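Local atomic coordinates of protein TP_0956 (Treponema pallidum subsp. pallidum, PDB entry 3U64), a protein that probably serves as the tetratricopeptide-repeat T-component of an unusual TRAP transporter, a lipoprotein likely to work through protein-protein interaction. Residues F128-F133 with E137-K142; S119-A124 with R149-T154. All blocks are in the same frame, centred on the assembly; numbering follows the deposited sequence.

Interaction 1: F128-F133 with E137-K142; sequences FTREVF and EQRLHK. With SO4 (sulfate ion), chain C.
Glu-131 and Arg-139 meet in a two-pronged salt bridge that links two short helices. The guanidinium comes side-on: NE of Arg-139 donates to OE1 of Glu-131 at 3.0 Å, almost straight at 175°, while NH2 of Arg-139 reaches OE2 of Glu-131 at 2.9 Å. Both oxygens lie close to the guanidinium plane, but the carboxylate is turned 40° against it, and OE2 is met from above its own plane. A bend at chi3 of Arg-139 turns its end across the glutamate. One water donates to OE1 of Glu-131 and to the backbone O of Arg-139, so OE1 takes two bonds.

A sulfate, probably from the crystallisation liquor, has its O2 at the edge of the same guanidinium, near its plane. NH2 of Arg-139 thus serves two acceptors, with sulfate O2 at 3.0 Å. Arg-130, its chain extended from CG to NE, reaches the anion from the other helix through weak bonds, the nearest being NE to O2 at 2.9 Å. Beside the salt bridge, CD1 of Leu-140 presses on CG2 of Val-132 at 3.4 Å, a tight fit.

Behind them, Asp-136 OD1 accepts the backbone N of Arg-139, and Leu-140 continues onto His-180 and Met-184 of helix 176-192. Two short consecutive helices joined by a tight loop, their segment axes at 135°, thus lie in the chain between helices 96-124 and 152-166 of this all-helical, TPR-related fold.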
loop_
_atom_site.group_PDB
_atom_site.type_symbol
_atom_site.label_atom_id
_atom_site.label_comp_id
_atom_site.label_asym_id
_atom_site.label_seq_id
_atom_site.Cartn_x
_atom_site.Cartn_y
_atom_site.Cartn_z
ATOM N N PHE A 128 32.483 17.976 -0.943
ATOM C CA PHE A 128 32.692 16.811 -0.079
ATOM C C PHE A 128 32.671 15.498 -0.864
ATOM O O PHE A 128 33.487 14.601 -0.619
ATOM C CB PHE A 128 31.624 16.761 1.028
ATOM C CG PHE A 128 31.822 15.625 2.019
ATOM C CD1 PHE A 128 32.353 15.877 3.282
ATOM C CD2 PHE A 128 31.468 14.309 1.688
ATOM C CE1 PHE A 128 32.549 14.826 4.206
ATOM C CE2 PHE A 128 31.651 13.257 2.601
ATOM C CZ PHE A 128 32.193 13.513 3.858
ATOM N N THR A 129 31.719 15.386 -1.788
ATOM C CA THR A 129 31.535 14.169 -2.575
ATOM C C THR A 129 32.708 13.881 -3.515
ATOM O O THR A 129 33.113 12.732 -3.672
ATOM C CB THR A 129 30.219 14.218 -3.387
ATOM O OG1 THR A 129 29.119 14.390 -2.487
ATOM C CG2 THR A 129 30.032 12.922 -4.169
ATOM N N ARG A 130 33.243 14.924 -4.141
ATOM C CA ARG A 130 34.383 14.778 -5.033
ATOM C C ARG A 130 35.616 14.348 -4.235
ATOM O O ARG A 130 36.395 13.495 -4.668
ATOM C CB ARG A 130 34.656 16.091 -5.762
ATOM C CG ARG A 130 35.457 15.946 -7.052
ATOM C CD ARG A 130 35.265 17.167 -7.951
ATOM N NE ARG A 130 35.802 16.999 -9.305
ATOM C CZ ARG A 130 35.129 16.466 -10.324
ATOM N NH1 ARG A 130 33.887 16.025 -10.149
ATOM N NH2 ARG A 130 35.702 16.370 -11.520
ATOM N N GLU A 131 35.789 14.947 -3.064
ATOM C CA GLU A 131 36.940 14.636 -2.232
ATOM C C GLU A 131 36.833 13.223 -1.699
ATOM O O GLU A 131 37.753 12.421 -1.842
ATOM C CB GLU A 131 37.044 15.624 -1.064
ATOM C CG GLU A 131 37.227 17.045 -1.515
ATOM C CD GLU A 131 38.402 17.191 -2.461
ATOM O OE1 GLU A 131 39.539 16.888 -2.034
ATOM O OE2 GLU A 131 38.186 17.590 -3.629
ATOM N N VAL A 132 35.694 12.923 -1.083
ATOM C CA VAL A 132 35.564 11.686 -0.332
ATOM C C VAL A 132 35.675 10.479 -1.267
ATOM O O VAL A 132 36.119 9.420 -0.862
ATOM C CB VAL A 132 34.244 11.651 0.508
ATOM C CG1 VAL A 132 33.055 11.219 -0.349
ATOM C CG2 VAL A 132 34.395 10.742 1.704
ATOM N N PHE A 133 35.288 10.644 -2.525
ATOM C CA PHE A 133 35.391 9.538 -3.480
ATOM C C PHE A 133 36.559 9.693 -4.464
ATOM O O PHE A 133 36.585 9.030 -5.499
ATOM C CB PHE A 133 34.083 9.381 -4.261
ATOM C CG PHE A 133 32.932 8.874 -3.428
ATOM C CD1 PHE A 133 33.002 7.634 -2.799
ATOM C CD2 PHE A 133 31.774 9.617 -3.297
ATOM C CE1 PHE A 133 31.945 7.163 -2.041
ATOM C CE2 PHE A 133 30.699 9.137 -2.547
ATOM C CZ PHE A 133 30.789 7.916 -1.918
ATOM N N GLU A 137 43.981 9.140 -0.781
ATOM C CA GLU A 137 43.823 8.921 0.650
ATOM C C GLU A 137 43.963 10.201 1.451
ATOM O O GLU A 137 43.296 10.379 2.478
ATOM C CB GLU A 137 44.816 7.890 1.164
ATOM C CG GLU A 137 44.418 7.333 2.500
ATOM C CD GLU A 137 43.099 6.578 2.429
ATOM O OE1 GLU A 137 42.580 6.388 1.300
ATOM O OE2 GLU A 137 42.583 6.176 3.500
ATOM N N GLN A 138 44.839 11.081 0.982
ATOM C CA GLN A 138 45.104 12.342 1.664
ATOM C C GLN A 138 43.934 13.322 1.541
ATOM O O GLN A 138 43.619 14.057 2.478
ATOM C CB GLN A 138 46.387 12.967 1.122
ATOM C CG GLN A 138 46.453 14.464 1.290
ATOM C CD GLN A 138 47.745 15.028 0.752
ATOM O OE1 GLN A 138 48.757 14.325 0.686
ATOM N NE2 GLN A 138 47.720 16.298 0.352
ATOM N N ARG A 139 43.286 13.323 0.382
ATOM C CA ARG A 139 42.082 14.119 0.198
ATOM C C ARG A 139 40.928 13.522 1.012
ATOM O O ARG A 139 40.144 14.248 1.628
ATOM C CB ARG A 139 41.732 14.243 -1.297
ATOM C CG ARG A 139 42.788 15.049 -2.107
ATOM C CD ARG A 139 42.565 14.997 -3.629
ATOM N NE ARG A 139 41.251 15.507 -4.029
ATOM C CZ ARG A 139 40.723 15.344 -5.240
ATOM N NH1 ARG A 139 41.387 14.675 -6.178
ATOM N NH2 ARG A 139 39.528 15.841 -5.509
ATOM N N LEU A 140 40.840 12.197 1.039
ATOM C CA LEU A 140 39.793 11.528 1.824
ATOM C C LEU A 140 39.924 11.887 3.310
ATOM O O LEU A 140 38.952 12.306 3.959
ATOM C CB LEU A 140 39.896 10.023 1.635
ATOM C CG LEU A 140 38.965 9.120 2.441
ATOM C CD1 LEU A 140 37.512 9.508 2.217
ATOM C CD2 LEU A 140 39.197 7.675 2.030
ATOM N N HIS A 141 41.140 11.733 3.828
ATOM C CA HIS A 141 41.443 12.018 5.223
ATOM C C HIS A 141 41.281 13.500 5.561
ATOM O O HIS A 141 40.827 13.852 6.652
ATOM C CB HIS A 141 42.870 11.554 5.556
ATOM C CG HIS A 141 43.280 11.838 6.967
ATOM N ND1 HIS A 141 43.829 13.043 7.357
ATOM C CD2 HIS A 141 43.212 11.078 8.087
ATOM C CE1 HIS A 141 44.082 13.012 8.653
ATOM N NE2 HIS A 141 43.720 11.831 9.119
ATOM N N LYS A 142 41.642 14.374 4.627
ATOM C CA LYS A 142 41.540 15.801 4.893
ATOM C C LYS A 142 40.079 16.205 4.988
ATOM O O LYS A 142 39.706 17.000 5.853
ATOM C CB LYS A 142 42.249 16.631 3.825
ATOM C CG LYS A 142 42.350 18.117 4.163
ATOM C CD LYS A 142 43.098 18.907 3.084
ATOM C CE LYS A 142 42.229 19.092 1.840
ATOM N NZ LYS A 142 42.973 19.646 0.672
HETATM S S SO4 C . 39.154 15.725 -9.238
HETATM O O1 SO4 C . 40.568 16.092 -9.235
HETATM O O2 SO4 C . 38.438 16.552 -8.263
HETATM O O3 SO4 C . 38.609 15.987 -10.565
HETATM O O4 SO4 C . 39.014 14.299 -8.920
HETATM O O HOH W 1 39.935 16.993 0.522
#

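Interaction 2: S119-A124 with R149-T154; sequences SSLETA and RVDVGT. With SO4 (sulfate ion), chain E.
OG of Ser-120 is held by two groups: the NE of Arg-66, on helix 66-89, and OG1 of Thr-154, 3.2 Å from that OG. Either hydroxyl of the Ser-120 and Thr-154 pair could be the donor to the other. The bond lies in a buried seam of the TPR-related helical fold, where the C-terminal end of helix 96-124 packs against the start of helix 152-166.

With OG anti to the backbone N (chi1 157°), Ser-120 directs its hydroxyl at Thr-154. The threonine divides its two branches between neighbours, OG1 going to the serine and CG2 to CG and CD1 of Leu-121, whose side chain slides past it in the opposite direction. The leucine's second methyl, CD2, rests 4.0 Å from CB of Asp-151.

Asp-151 turns its carboxylate to partners beyond the two segments: OD1 forms a salt bridge with Arg-66, and OD2 accepts bonds from the Tyr-125 hydroxyl and the backbone N of Thr-148. Arg-66 therefore reaches both sides of the seam, through Ser-120 and Asp-151. At the periphery, Arg-149 makes a cation-pi contact with Trp-193 and shares with Ser-195 N a sulfate probably from the crystallisation liquor, NH2 to O1 at 2.9 Å. Packing is tightest inside, where CG2 of Thr-154 lies 3.4 Å from CG of Leu-121.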
loop_
_atom_site.group_PDB
_atom_site.type_symbol
_atom_site.label_atom_id
_atom_site.label_comp_id
_atom_site.label_asym_id
_atom_site.label_seq_id
_atom_site.Cartn_x
_atom_site.Cartn_y
_atom_site.Cartn_z
ATOM N N SER A 119 23.958 13.963 0.750
ATOM C CA SER A 119 23.749 15.364 0.364
ATOM C C SER A 119 23.689 16.280 1.591
ATOM O O SER A 119 23.915 17.479 1.484
ATOM C CB SER A 119 22.568 15.561 -0.592
ATOM O OG SER A 119 21.352 15.144 -0.009
ATOM N N SER A 120 23.417 15.708 2.761
ATOM C CA SER A 120 23.573 16.451 4.009
ATOM C C SER A 120 25.042 16.857 4.213
ATOM O O SER A 120 25.315 18.006 4.539
ATOM C CB SER A 120 23.031 15.655 5.205
ATOM O OG SER A 120 23.616 16.066 6.433
ATOM N N LEU A 121 25.985 15.936 3.997
ATOM C CA LEU A 121 27.413 16.287 4.046
ATOM C C LEU A 121 27.802 17.266 2.936
ATOM O O LEU A 121 28.555 18.221 3.170
ATOM C CB LEU A 121 28.316 15.038 4.034
ATOM C CG LEU A 121 28.196 14.245 5.349
ATOM C CD1 LEU A 121 28.797 12.859 5.281
ATOM C CD2 LEU A 121 28.801 15.025 6.495
ATOM N N GLU A 122 27.268 17.058 1.740
ATOM C CA GLU A 122 27.581 17.945 0.626
ATOM C C GLU A 122 27.096 19.383 0.859
ATOM O O GLU A 122 27.744 20.350 0.442
ATOM C CB GLU A 122 27.012 17.408 -0.690
ATOM C CG GLU A 122 27.403 18.261 -1.911
ATOM C CD GLU A 122 28.880 18.120 -2.276
ATOM O OE1 GLU A 122 29.532 17.171 -1.785
ATOM O OE2 GLU A 122 29.390 18.956 -3.059
ATOM N N THR A 123 25.951 19.519 1.509
ATOM C CA THR A 123 25.399 20.828 1.864
ATOM C C THR A 123 26.297 21.520 2.885
ATOM O O THR A 123 26.568 22.714 2.779
ATOM C CB THR A 123 23.974 20.689 2.466
ATOM O OG1 THR A 123 23.035 20.429 1.418
ATOM C CG2 THR A 123 23.562 21.953 3.188
ATOM N N ALA A 124 26.760 20.755 3.871
ATOM C CA ALA A 124 27.599 21.291 4.940
ATOM C C ALA A 124 29.020 21.618 4.489
ATOM O O ALA A 124 29.664 22.515 5.046
ATOM C CB ALA A 124 27.637 20.331 6.117
ATOM N N ARG A 149 31.040 16.246 15.533
ATOM C CA ARG A 149 30.072 15.359 16.162
ATOM C C ARG A 149 28.701 15.572 15.551
ATOM O O ARG A 149 27.883 14.657 15.500
ATOM C CB ARG A 149 30.036 15.585 17.672
ATOM C CG ARG A 149 31.212 14.922 18.397
ATOM C CD ARG A 149 31.419 15.453 19.813
ATOM N NE ARG A 149 30.562 14.811 20.801
ATOM C CZ ARG A 149 30.819 13.632 21.365
ATOM N NH1 ARG A 149 31.903 12.950 21.022
ATOM N NH2 ARG A 149 29.989 13.128 22.272
ATOM N N VAL A 150 28.464 16.787 15.069
ATOM C CA VAL A 150 27.203 17.119 14.424
ATOM C C VAL A 150 26.987 16.280 13.150
ATOM O O VAL A 150 25.846 16.052 12.747
ATOM C CB VAL A 150 27.137 18.648 14.138
ATOM C CG1 VAL A 150 26.133 18.979 13.066
ATOM C CG2 VAL A 150 26.807 19.396 15.418
ATOM N N ASP A 151 28.083 15.805 12.547
ATOM C CA ASP A 151 28.041 15.053 11.287
ATOM C C ASP A 151 27.968 13.536 11.464
ATOM O O ASP A 151 27.897 12.796 10.485
ATOM C CB ASP A 151 29.261 15.382 10.424
ATOM C CG ASP A 151 29.410 16.864 10.180
ATOM O OD1 ASP A 151 28.417 17.474 9.743
ATOM O OD2 ASP A 151 30.509 17.419 10.431
ATOM N N VAL A 152 27.982 13.079 12.709
ATOM C CA VAL A 152 28.087 11.658 12.991
ATOM C C VAL A 152 26.886 10.867 12.479
ATOM O O VAL A 152 27.059 9.842 11.841
ATOM C CB VAL A 152 28.333 11.395 14.478
ATOM C CG1 VAL A 152 28.189 9.911 14.775
ATOM C CG2 VAL A 152 29.733 11.910 14.867
ATOM N N GLY A 153 25.675 11.355 12.733
ATOM C CA GLY A 153 24.483 10.722 12.195
ATOM C C GLY A 153 24.601 10.485 10.700
ATOM O O GLY A 153 24.302 9.395 10.187
ATOM N N THR A 154 25.078 11.500 9.995
ATOM C CA THR A 154 25.141 11.450 8.537
ATOM C C THR A 154 26.194 10.443 8.082
ATOM O O THR A 154 25.943 9.627 7.189
ATOM C CB THR A 154 25.403 12.864 7.938
ATOM O OG1 THR A 154 24.455 13.784 8.491
ATOM C CG2 THR A 154 25.268 12.862 6.412
HETATM S S SO4 E . 31.494 9.666 23.687
HETATM O O1 SO4 E . 30.296 10.502 23.577
HETATM O O2 SO4 E . 32.665 10.352 23.131
HETATM O O3 SO4 E . 31.703 9.381 25.108
HETATM O O4 SO4 E . 31.285 8.415 22.962
#

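Overall arrangement
Interaction 1 is nested in the chain loop that interaction 2 closes, where residues 119-124 and 149-154 bring helices 96-124 and 152-166 together. Their centres are 14 Å apart, on the same side of the chain's centre. They touch directly: OE1 of Glu-122 lies 2.8 Å from the backbone N of Thr-129, a probable hydrogen bond at the start of helix 128-132, and CZ of Phe-128 packs 3.7 Å from CD1 of Leu-121. Phe-128 also meets Val-143 and Leu-144, tying the two short helices to the seam. Only in interaction 1 does a sulfate join the two segments, through Arg-130 and Arg-139; the other is held by Arg-149 and Ser-195 N, away from the Ser-120 and Thr-154 pair.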